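Local coordinates for hypothetical protein PH1897 (Pyrococcus horikoshii, PDB 1VDW) that probably hydrolyses fructose 1,6-bisphosphate to fructose 6-phosphate and phosphate, with magnesium, as a homodimeric member of the inositol monophosphatase superfamily, at residues Ile21-Glu32 with Lys44-Ile53; Asp87-Phe98 with Leu172-Tyr181. One frame throughout, in Å; residues are numbered along the deposited sequence.

Contact 1 of 2, residues Ile21-Glu32 with Lys44-Ile53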
loop_
_atom_site.group_PDB
_atom_site.type_symbol
_atom_site.label_atom_id
_atom_site.label_comp_id
_atom_site.label_asym_id
_atom_site.label_seq_id
_atom_site.Cartn_x
_atom_site.Cartn_y
_atom_site.Cartn_z
ATOM N N ILE A 21 18.099 -0.524 10.513
ATOM C CA ILE A 21 17.288 -0.927 9.375
ATOM C C ILE A 21 16.930 0.176 8.384
ATOM O O ILE A 21 17.109 0.003 7.181
ATOM C CB ILE A 21 15.973 -1.601 9.844
ATOM C CG1 ILE A 21 16.287 -2.823 10.712
ATOM C CG2 ILE A 21 15.140 -2.006 8.637
ATOM C CD1 ILE A 21 17.055 -3.915 9.995
ATOM N N MET A 22 16.429 1.310 8.861
ATOM C CA MET A 22 16.041 2.364 7.928
ATOM C C MET A 22 17.133 2.850 6.973
ATOM O O MET A 22 16.835 3.220 5.836
ATOM C CB MET A 22 15.419 3.550 8.670
ATOM C CG MET A 22 14.002 3.281 9.190
ATOM S SD MET A 22 12.847 2.655 7.922
ATOM C CE MET A 22 12.579 4.116 6.956
ATOM N N PRO A 23 18.406 2.865 7.407
ATOM C CA PRO A 23 19.417 3.332 6.453
ATOM C C PRO A 23 19.496 2.396 5.248
ATOM O O PRO A 23 20.066 2.740 4.212
ATOM C CB PRO A 23 20.702 3.316 7.277
ATOM C CG PRO A 23 20.213 3.616 8.660
ATOM C CD PRO A 23 18.986 2.735 8.757
ATOM N N LEU A 24 18.915 1.209 5.392
ATOM C CA LEU A 24 18.918 0.217 4.327
ATOM C C LEU A 24 17.784 0.423 3.325
ATOM O O LEU A 24 17.793 -0.170 2.247
ATOM C CB LEU A 24 18.836 -1.195 4.919
ATOM C CG LEU A 24 20.021 -1.655 5.775
ATOM C CD1 LEU A 24 19.746 -3.051 6.315
ATOM C CD2 LEU A 24 21.297 -1.649 4.942
ATOM N N PHE A 25 16.805 1.252 3.683
ATOM C CA PHE A 25 15.680 1.520 2.788
ATOM C C PHE A 25 16.211 2.338 1.614
ATOM O O PHE A 25 16.690 3.460 1.787
ATOM C CB PHE A 25 14.577 2.289 3.528
ATOM C CG PHE A 25 13.282 2.403 2.757
ATOM C CD1 PHE A 25 12.604 1.268 2.328
ATOM C CD2 PHE A 25 12.735 3.649 2.479
ATOM C CE1 PHE A 25 11.396 1.369 1.634
ATOM C CE2 PHE A 25 11.527 3.766 1.784
ATOM C CZ PHE A 25 10.857 2.622 1.361
ATOM N N GLY A 26 16.132 1.761 0.421
ATOM C CA GLY A 26 16.634 2.435 -0.762
ATOM C C GLY A 26 18.055 2.001 -1.073
ATOM O O GLY A 26 18.622 2.392 -2.095
ATOM N N ASN A 27 18.633 1.192 -0.188
ATOM C CA ASN A 27 19.998 0.692 -0.355
ATOM C C ASN A 27 19.977 -0.730 -0.920
ATOM O O ASN A 27 19.420 -1.639 -0.308
ATOM C CB ASN A 27 20.723 0.680 0.994
ATOM C CG ASN A 27 22.196 0.331 0.866
ATOM O OD1 ASN A 27 22.585 -0.494 0.041
ATOM N ND2 ASN A 27 23.021 0.950 1.702
ATOM N N PRO A 28 20.597 -0.940 -2.090
ATOM C CA PRO A 28 20.645 -2.258 -2.735
ATOM C C PRO A 28 21.147 -3.396 -1.841
ATOM O O PRO A 28 20.723 -4.542 -1.991
ATOM C CB PRO A 28 21.557 -2.015 -3.934
ATOM C CG PRO A 28 21.239 -0.599 -4.297
ATOM C CD PRO A 28 21.230 0.079 -2.946
ATOM N N LYS A 29 22.047 -3.078 -0.917
ATOM C CA LYS A 29 22.603 -4.081 -0.010
ATOM C C LYS A 29 21.520 -4.822 0.768
ATOM O O LYS A 29 21.665 -6.004 1.080
ATOM C CB LYS A 29 23.566 -3.424 0.982
ATOM C CG LYS A 29 24.794 -2.792 0.349
ATOM C CD LYS A 29 25.695 -2.191 1.416
ATOM C CE LYS A 29 26.942 -1.563 0.812
ATOM N NZ LYS A 29 27.811 -0.954 1.858
ATOM N N ALA A 30 20.438 -4.119 1.079
ATOM C CA ALA A 30 19.334 -4.696 1.838
ATOM C C ALA A 30 18.672 -5.896 1.165
ATOM O O ALA A 30 18.174 -6.796 1.841
ATOM C CB ALA A 30 18.288 -3.619 2.117
ATOM N N SER A 31 18.677 -5.914 -0.164
ATOM C CA SER A 31 18.037 -6.989 -0.917
ATOM C C SER A 31 18.880 -8.237 -1.152
ATOM O O SER A 31 18.374 -9.242 -1.650
ATOM C CB SER A 31 17.562 -6.457 -2.269
ATOM O OG SER A 31 18.661 -6.032 -3.056
ATOM N N GLU A 32 20.158 -8.183 -0.799
ATOM C CA GLU A 32 21.028 -9.331 -1.007
ATOM C C GLU A 32 20.534 -10.565 -0.260
ATOM O O GLU A 32 20.297 -10.524 0.949
ATOM C CB GLU A 32 22.457 -8.998 -0.572
ATOM C CG GLU A 32 23.465 -10.091 -0.888
ATOM C CD GLU A 32 24.894 -9.664 -0.622
ATOM O OE1 GLU A 32 25.812 -10.465 -0.892
ATOM O OE2 GLU A 32 25.101 -8.531 -0.138
ATOM N N LYS A 44 16.986 -12.337 3.336
ATOM C CA LYS A 44 17.828 -11.253 2.848
ATOM C C LYS A 44 18.491 -10.469 3.972
ATOM O O LYS A 44 18.123 -10.604 5.138
ATOM C CB LYS A 44 17.009 -10.320 1.954
ATOM C CG LYS A 44 16.529 -10.994 0.677
ATOM C CD LYS A 44 15.640 -10.082 -0.146
ATOM C CE LYS A 44 15.184 -10.775 -1.420
ATOM N NZ LYS A 44 16.325 -11.112 -2.315
ATOM N N VAL A 45 19.479 -9.654 3.614
ATOM C CA VAL A 45 20.209 -8.862 4.595
ATOM C C VAL A 45 19.303 -8.125 5.577
ATOM O O VAL A 45 19.459 -8.263 6.786
ATOM C CB VAL A 45 21.144 -7.835 3.909
ATOM C CG1 VAL A 45 21.709 -6.866 4.941
ATOM C CG2 VAL A 45 22.282 -8.560 3.201
ATOM N N VAL A 46 18.341 -7.363 5.069
ATOM C CA VAL A 46 17.461 -6.612 5.957
ATOM C C VAL A 46 16.688 -7.500 6.942
ATOM O O VAL A 46 16.467 -7.106 8.087
ATOM C CB VAL A 46 16.467 -5.732 5.155
ATOM C CG1 VAL A 46 15.459 -6.597 4.419
ATOM C CG2 VAL A 46 15.778 -4.755 6.092
ATOM N N ASP A 47 16.288 -8.691 6.509
ATOM C CA ASP A 47 15.560 -9.607 7.390
ATOM C C ASP A 47 16.446 -10.047 8.551
ATOM O O ASP A 47 16.018 -10.071 9.705
ATOM C CB ASP A 47 15.114 -10.859 6.634
ATOM C CG ASP A 47 14.251 -10.544 5.441
ATOM O OD1 ASP A 47 13.264 -9.801 5.609
ATOM O OD2 ASP A 47 14.557 -11.053 4.343
ATOM N N LYS A 48 17.686 -10.400 8.227
ATOM C CA LYS A 48 18.636 -10.862 9.227
ATOM C C LYS A 48 19.022 -9.762 10.202
ATOM O O LYS A 48 19.130 -10.006 11.406
ATOM C CB LYS A 48 19.889 -11.416 8.544
ATOM C CG LYS A 48 20.922 -11.985 9.513
ATOM C CD LYS A 48 20.336 -13.094 10.379
ATOM C CE LYS A 48 19.858 -14.271 9.542
ATOM N NZ LYS A 48 19.370 -15.392 10.397
ATOM N N VAL A 49 19.240 -8.557 9.692
ATOM C CA VAL A 49 19.599 -7.450 10.563
ATOM C C VAL A 49 18.437 -7.162 11.506
ATOM O O VAL A 49 18.637 -6.957 12.702
ATOM C CB VAL A 49 19.938 -6.174 9.760
ATOM C CG1 VAL A 49 20.188 -5.014 10.711
ATOM C CG2 VAL A 49 21.171 -6.419 8.894
ATOM N N ALA A 50 17.220 -7.163 10.970
ATOM C CA ALA A 50 16.042 -6.904 11.788
ATOM C C ALA A 50 15.913 -7.979 12.860
ATOM O O ALA A 50 15.581 -7.691 14.010
ATOM C CB ALA A 50 14.792 -6.880 10.913
ATOM N N GLU A 51 16.185 -9.221 12.475
ATOM C CA GLU A 51 16.102 -10.334 13.406
ATOM C C GLU A 51 17.155 -10.213 14.505
ATOM O O GLU A 51 16.856 -10.405 15.684
ATOM C CB GLU A 51 16.289 -11.656 12.664
ATOM C CG GLU A 51 16.202 -12.880 13.559
ATOM C CD GLU A 51 16.449 -14.171 12.806
ATOM O OE1 GLU A 51 17.560 -14.340 12.260
ATOM O OE2 GLU A 51 15.531 -15.017 12.758
ATOM N N ASN A 52 18.384 -9.886 14.117
ATOM C CA ASN A 52 19.475 -9.759 15.082
ATOM C C ASN A 52 19.197 -8.770 16.198
ATOM O O ASN A 52 19.382 -9.084 17.373
ATOM C CB ASN A 52 20.777 -9.341 14.389
ATOM C CG ASN A 52 21.404 -10.462 13.590
ATOM O OD1 ASN A 52 21.099 -11.632 13.797
ATOM N ND2 ASN A 52 22.303 -10.104 12.679
ATOM N N ILE A 53 18.757 -7.572 15.833
ATOM C CA ILE A 53 18.499 -6.534 16.821
ATOM C C ILE A 53 17.326 -6.793 17.758
ATOM O O ILE A 53 17.416 -6.516 18.955
ATOM C CB ILE A 53 18.295 -5.157 16.142
ATOM C CG1 ILE A 53 17.117 -5.218 15.168
ATOM C CG2 ILE A 53 19.567 -4.745 15.416
ATOM C CD1 ILE A 53 16.829 -3.900 14.474
#

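Contact 2 of 2, residues Asp87-Phe98 with Leu172-Tyr181. With EDO (1,2-ethanediol), chain C.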
loop_
_atom_site.group_PDB
_atom_site.type_symbol
_atom_site.label_atom_id
_atom_site.label_comp_id
_atom_site.label_asym_id
_atom_site.label_seq_id
_atom_site.Cartn_x
_atom_site.Cartn_y
_atom_site.Cartn_z
ATOM N N ASP A 87 7.844 -7.035 9.104
ATOM C CA ASP A 87 6.706 -7.427 8.291
ATOM C C ASP A 87 6.795 -6.529 7.066
ATOM O O ASP A 87 7.002 -5.330 7.195
ATOM C CB ASP A 87 5.402 -7.160 9.036
ATOM C CG ASP A 87 4.198 -7.740 8.323
ATOM O OD1 ASP A 87 4.368 -8.288 7.214
ATOM O OD2 ASP A 87 3.085 -7.649 8.870
ATOM N N GLY A 88 6.663 -7.106 5.879
ATOM C CA GLY A 88 6.743 -6.308 4.665
ATOM C C GLY A 88 8.128 -6.302 4.047
ATOM O O GLY A 88 8.557 -5.304 3.477
ATOM N N SER A 89 8.824 -7.433 4.141
ATOM C CA SER A 89 10.173 -7.566 3.601
ATOM C C SER A 89 10.265 -7.243 2.107
ATOM O O SER A 89 11.114 -6.454 1.688
ATOM C CB SER A 89 10.702 -8.982 3.846
ATOM O OG SER A 89 12.023 -9.115 3.350
ATOM N N TYR A 90 9.415 -7.877 1.301
ATOM C CA TYR A 90 9.435 -7.610 -0.134
ATOM C C TYR A 90 9.234 -6.120 -0.375
ATOM O O TYR A 90 9.934 -5.504 -1.176
ATOM C CB TYR A 90 8.331 -8.374 -0.876
ATOM C CG TYR A 90 8.292 -8.015 -2.346
ATOM C CD1 TYR A 90 9.096 -8.685 -3.268
ATOM C CD2 TYR A 90 7.517 -6.943 -2.801
ATOM C CE1 TYR A 90 9.139 -8.297 -4.603
ATOM C CE2 TYR A 90 7.553 -6.543 -4.140
ATOM C CZ TYR A 90 8.369 -7.222 -5.033
ATOM O OH TYR A 90 8.441 -6.823 -6.350
ATOM N N ASN A 91 8.262 -5.539 0.317
ATOM C CA ASN A 91 7.988 -4.122 0.144
ATOM C C ASN A 91 9.214 -3.290 0.468
ATOM O O ASN A 91 9.603 -2.411 -0.299
ATOM C CB ASN A 91 6.833 -3.683 1.045
ATOM C CG ASN A 91 5.493 -4.241 0.604
ATOM O OD1 ASN A 91 5.331 -4.705 -0.530
ATOM N ND2 ASN A 91 4.516 -4.174 1.497
ATOM N N PHE A 92 9.824 -3.568 1.615
ATOM C CA PHE A 92 10.998 -2.828 2.040
ATOM C C PHE A 92 12.108 -2.819 0.990
ATOM O O PHE A 92 12.611 -1.760 0.632
ATOM C CB PHE A 92 11.548 -3.421 3.337
ATOM C CG PHE A 92 12.659 -2.610 3.946
ATOM C CD1 PHE A 92 12.397 -1.722 4.979
ATOM C CD2 PHE A 92 13.962 -2.720 3.467
ATOM C CE1 PHE A 92 13.416 -0.952 5.533
ATOM C CE2 PHE A 92 14.990 -1.955 4.010
ATOM C CZ PHE A 92 14.717 -1.071 5.045
ATOM N N ILE A 93 12.479 -3.993 0.493
ATOM C CA ILE A 93 13.566 -4.053 -0.477
ATOM C C ILE A 93 13.209 -3.480 -1.840
ATOM O O ILE A 93 14.088 -3.247 -2.664
ATOM C CB ILE A 93 14.119 -5.494 -0.636
ATOM C CG1 ILE A 93 13.051 -6.431 -1.191
ATOM C CG2 ILE A 93 14.610 -6.009 0.715
ATOM C CD1 ILE A 93 13.569 -7.825 -1.507
ATOM N N ASN A 94 11.923 -3.238 -2.076
ATOM C CA ASN A 94 11.491 -2.665 -3.341
ATOM C C ASN A 94 11.021 -1.227 -3.189
ATOM O O ASN A 94 10.400 -0.672 -4.092
ATOM C CB ASN A 94 10.413 -3.544 -3.965
ATOM C CG ASN A 94 11.003 -4.759 -4.641
ATOM O OD1 ASN A 94 11.505 -4.672 -5.764
ATOM N ND2 ASN A 94 10.982 -5.893 -3.951
ATOM N N GLY A 95 11.336 -0.627 -2.046
ATOM C CA GLY A 95 10.970 0.757 -1.801
ATOM C C GLY A 95 9.489 1.037 -1.645
ATOM O O GLY A 95 9.061 2.181 -1.814
ATOM N N ILE A 96 8.705 0.009 -1.333
ATOM C CA ILE A 96 7.262 0.164 -1.147
ATOM C C ILE A 96 7.091 0.497 0.340
ATOM O O ILE A 96 7.440 -0.305 1.206
ATOM C CB ILE A 96 6.545 -1.130 -1.537
ATOM C CG1 ILE A 96 6.859 -1.459 -3.003
ATOM C CG2 ILE A 96 5.047 -0.987 -1.311
ATOM C CD1 ILE A 96 6.225 -2.732 -3.516
ATOM N N PRO A 97 6.535 1.683 0.653
ATOM C CA PRO A 97 6.341 2.151 2.029
ATOM C C PRO A 97 5.304 1.492 2.916
ATOM O O PRO A 97 4.504 2.177 3.556
ATOM C CB PRO A 97 6.088 3.640 1.840
ATOM C CG PRO A 97 5.263 3.656 0.602
ATOM C CD PRO A 97 5.975 2.658 -0.306
ATOM N N PHE A 98 5.335 0.166 2.966
ATOM C CA PHE A 98 4.433 -0.604 3.807
ATOM C C PHE A 98 5.224 -1.716 4.478
ATOM O O PHE A 98 5.398 -2.787 3.914
ATOM C CB PHE A 98 3.291 -1.225 2.992
ATOM C CG PHE A 98 2.265 -0.235 2.538
ATOM C CD1 PHE A 98 1.515 0.490 3.460
ATOM C CD2 PHE A 98 2.068 -0.005 1.186
ATOM C CE1 PHE A 98 0.588 1.437 3.033
ATOM C CE2 PHE A 98 1.145 0.939 0.750
ATOM C CZ PHE A 98 0.405 1.662 1.677
ATOM N N LEU A 172 -1.803 -4.805 0.835
ATOM C CA LEU A 172 -0.578 -4.054 1.067
ATOM C C LEU A 172 0.728 -4.797 1.244
ATOM O O LEU A 172 1.787 -4.210 1.034
ATOM C CB LEU A 172 -0.794 -3.104 2.253
ATOM C CG LEU A 172 -2.041 -2.218 2.143
ATOM C CD1 LEU A 172 -2.116 -1.291 3.348
ATOM C CD2 LEU A 172 -2.010 -1.420 0.849
ATOM N N GLY A 173 0.669 -6.069 1.618
ATOM C CA GLY A 173 1.897 -6.817 1.804
ATOM C C GLY A 173 2.494 -6.725 3.201
ATOM O O GLY A 173 3.665 -7.059 3.391
ATOM N N ALA A 174 1.704 -6.270 4.172
ATOM C CA ALA A 174 2.154 -6.168 5.569
ATOM C C ALA A 174 0.907 -6.268 6.439
ATOM O O ALA A 174 0.309 -5.258 6.826
ATOM C CB ALA A 174 2.866 -4.848 5.810
ATOM N N ILE A 175 0.521 -7.499 6.752
ATOM C CA ILE A 175 -0.684 -7.738 7.525
ATOM C C ILE A 175 -0.734 -7.001 8.866
ATOM O O ILE A 175 -1.812 -6.627 9.327
ATOM C CB ILE A 175 -0.902 -9.264 7.739
ATOM C CG1 ILE A 175 -2.389 -9.549 7.953
ATOM C CG2 ILE A 175 -0.098 -9.768 8.930
ATOM C CD1 ILE A 175 -3.232 -9.330 6.711
ATOM N N ALA A 176 0.417 -6.786 9.496
ATOM C CA ALA A 176 0.424 -6.076 10.771
ATOM C C ALA A 176 -0.135 -4.675 10.574
ATOM O O ALA A 176 -0.925 -4.193 11.387
ATOM C CB ALA A 176 1.842 -5.998 11.339
ATOM N N LEU A 177 0.275 -4.014 9.498
ATOM C CA LEU A 177 -0.224 -2.675 9.227
ATOM C C LEU A 177 -1.691 -2.700 8.857
ATOM O O LEU A 177 -2.445 -1.811 9.243
ATOM C CB LEU A 177 0.558 -2.008 8.096
ATOM C CG LEU A 177 2.002 -1.636 8.419
ATOM C CD1 LEU A 177 2.586 -0.892 7.237
ATOM C CD2 LEU A 177 2.060 -0.769 9.676
ATOM N N GLU A 178 -2.109 -3.710 8.106
ATOM C CA GLU A 178 -3.503 -3.754 7.719
ATOM C C GLU A 178 -4.389 -3.924 8.949
ATOM O O GLU A 178 -5.439 -3.298 9.050
ATOM C CB GLU A 178 -3.691 -4.827 6.642
ATOM C CG GLU A 178 -3.143 -4.288 5.312
ATOM C CD GLU A 178 -2.775 -5.346 4.297
ATOM O OE1 GLU A 178 -1.895 -6.178 4.596
ATOM O OE2 GLU A 178 -3.354 -5.332 3.187
ATOM N N LEU A 179 -3.945 -4.728 9.909
ATOM C CA LEU A 179 -4.697 -4.900 11.144
ATOM C C LEU A 179 -4.653 -3.603 11.969
ATOM O O LEU A 179 -5.644 -3.234 12.600
ATOM C CB LEU A 179 -4.132 -6.075 11.944
ATOM C CG LEU A 179 -4.501 -7.441 11.353
ATOM C CD1 LEU A 179 -3.651 -8.526 11.988
ATOM C CD2 LEU A 179 -5.989 -7.715 11.581
ATOM N N ALA A 180 -3.514 -2.914 11.965
ATOM C CA ALA A 180 -3.390 -1.651 12.687
ATOM C C ALA A 180 -4.322 -0.615 12.052
ATOM O O ALA A 180 -4.920 0.208 12.749
ATOM C CB ALA A 180 -1.945 -1.157 12.644
ATOM N N TYR A 181 -4.432 -0.648 10.726
ATOM C CA TYR A 181 -5.303 0.285 10.020
ATOM C C TYR A 181 -6.750 0.016 10.408
ATOM O O TYR A 181 -7.534 0.949 10.584
ATOM C CB TYR A 181 -5.130 0.155 8.506
ATOM C CG TYR A 181 -3.818 0.691 7.961
ATOM C CD1 TYR A 181 -2.892 1.344 8.780
ATOM C CD2 TYR A 181 -3.502 0.529 6.614
ATOM C CE1 TYR A 181 -1.677 1.818 8.262
ATOM C CE2 TYR A 181 -2.302 0.995 6.093
ATOM C CZ TYR A 181 -1.397 1.635 6.920
ATOM O OH TYR A 181 -0.209 2.070 6.379
HETATM C C1 EDO C . 3.081 -12.040 5.818
HETATM O O1 EDO C . 4.426 -11.650 5.557
HETATM C C2 EDO C . 2.424 -11.006 6.750
HETATM O O2 EDO C . 2.425 -9.706 6.132
HETATM O O HOH W 1 5.316 -9.295 4.285
HETATM O O HOH W 2 5.989 -7.132 1.636
#

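Contact 1 of 2, residues Ile21-Glu32 with Lys44-Ile53
Ala30 and Glu32 of the loop after helix 3-20 hand their carbonyls to the first turn of helix 45-60: Val46 N bonds to Ala30 O (3.3 Å), and Val45 N bonds to Glu32 O (2.9 Å). Lys44, at the N-cap position, lays its aliphatic chain past the Ser31 carbonyl, and a bend at the last torsion (chi4 -63°) turns NZ back onto Ser31 O at 2.9 Å, in the carbonyl plane. Thr33 OG1 also bonds NZ, so a long flexible side chain suits this place. With an alanine at this point, Ser31 O and Thr33 OG1 would probably lose the ammonium group they share. Farther along the helix the contact becomes apolar. Ile21 CG1 lies anti to the carbonyl carbon (chi1 -58°), which carries CD1 in between Val49 and Ala50, tight against Val49 CG1 (3.4 Å) and 3.8 Å from Ala50 CB, whose smallness makes room for it. Its CG2 branch meets Val46 CG2 at 3.8 Å, the two side chains crossing at about a right angle, while Leu24 CD1 lies against Val46. Loop carbonyls thus take up N-H groups that the helix start cannot satisfy itself, and Ile21 and Leu24 pack against the valines and Ala50 beyond.

Contact 2 of 2, residues Asp87-Phe98 with Leu172-Tyr181
Asp87, a predicted ligand of the catalytic magnesium, brings this contact into the active site, where its carboxylate faces the start of helix 175-184. With CG anti to the backbone N (chi1 -171°), the side chain reaches across to the helix. OD2 takes the N-H of Ala176 at 2.9 Å, nearly along its C-O axis, while OD1 accepts from O2 of an ethanediol, probably from the crystallisation liquor, at 2.6 Å. That same O2 receives Ile175 N (3.0 Å), and a water links Asp87 OD1 to Gly173 O. Beside the site, the amide of Asn91 spends both its N-H bonds on backbone carbonyls: Leu172 O across the contact (2.8 Å) and Phe98 O (2.9 Å), which fixes its rotation. Arg170 of the second subunit bonds its OD1. Gly173 has no CB to run into Asn91 ND2. Leu172 CD2 sits over one face of the Phe98 ring, 4.2 Å from its centroid, and Tyr181 OH, bonded to Glu118, comes to the ring edge 3.5 Å from CE1. Asp87 is the second aspartate of the DPLDGS motif of the inositol monophosphatase superfamily, and with Ile175 N it probably holds the ethanediol hydroxyl much as relatives hold a substrate hydroxyl.

Helix 89-93 and its flanks join the two contacts, whose centres lie about 14 Å apart. One side of it packs on contact 1: Ile93 CD1 touches Lys44 CD at 3.4 Å, and the Phe92 ring has CZ 3.4 Å from Ile21 O. Ser89 OG probably bonds Asp47 OD1 (2.7 Å), while the strand end just before the helix carries Asp87 to the predicted metal site. Contact 1 approaches that site through Leu86, another predicted metal-binding residue, whose side chain is about 4 Å from that of Val46. Contact 2 lines the site itself and holds the ethanediol beside Asp87, whose side chain is about 3 Å from that of Asp84; its Ile175 side chain is about 4 Å from that of Asp201.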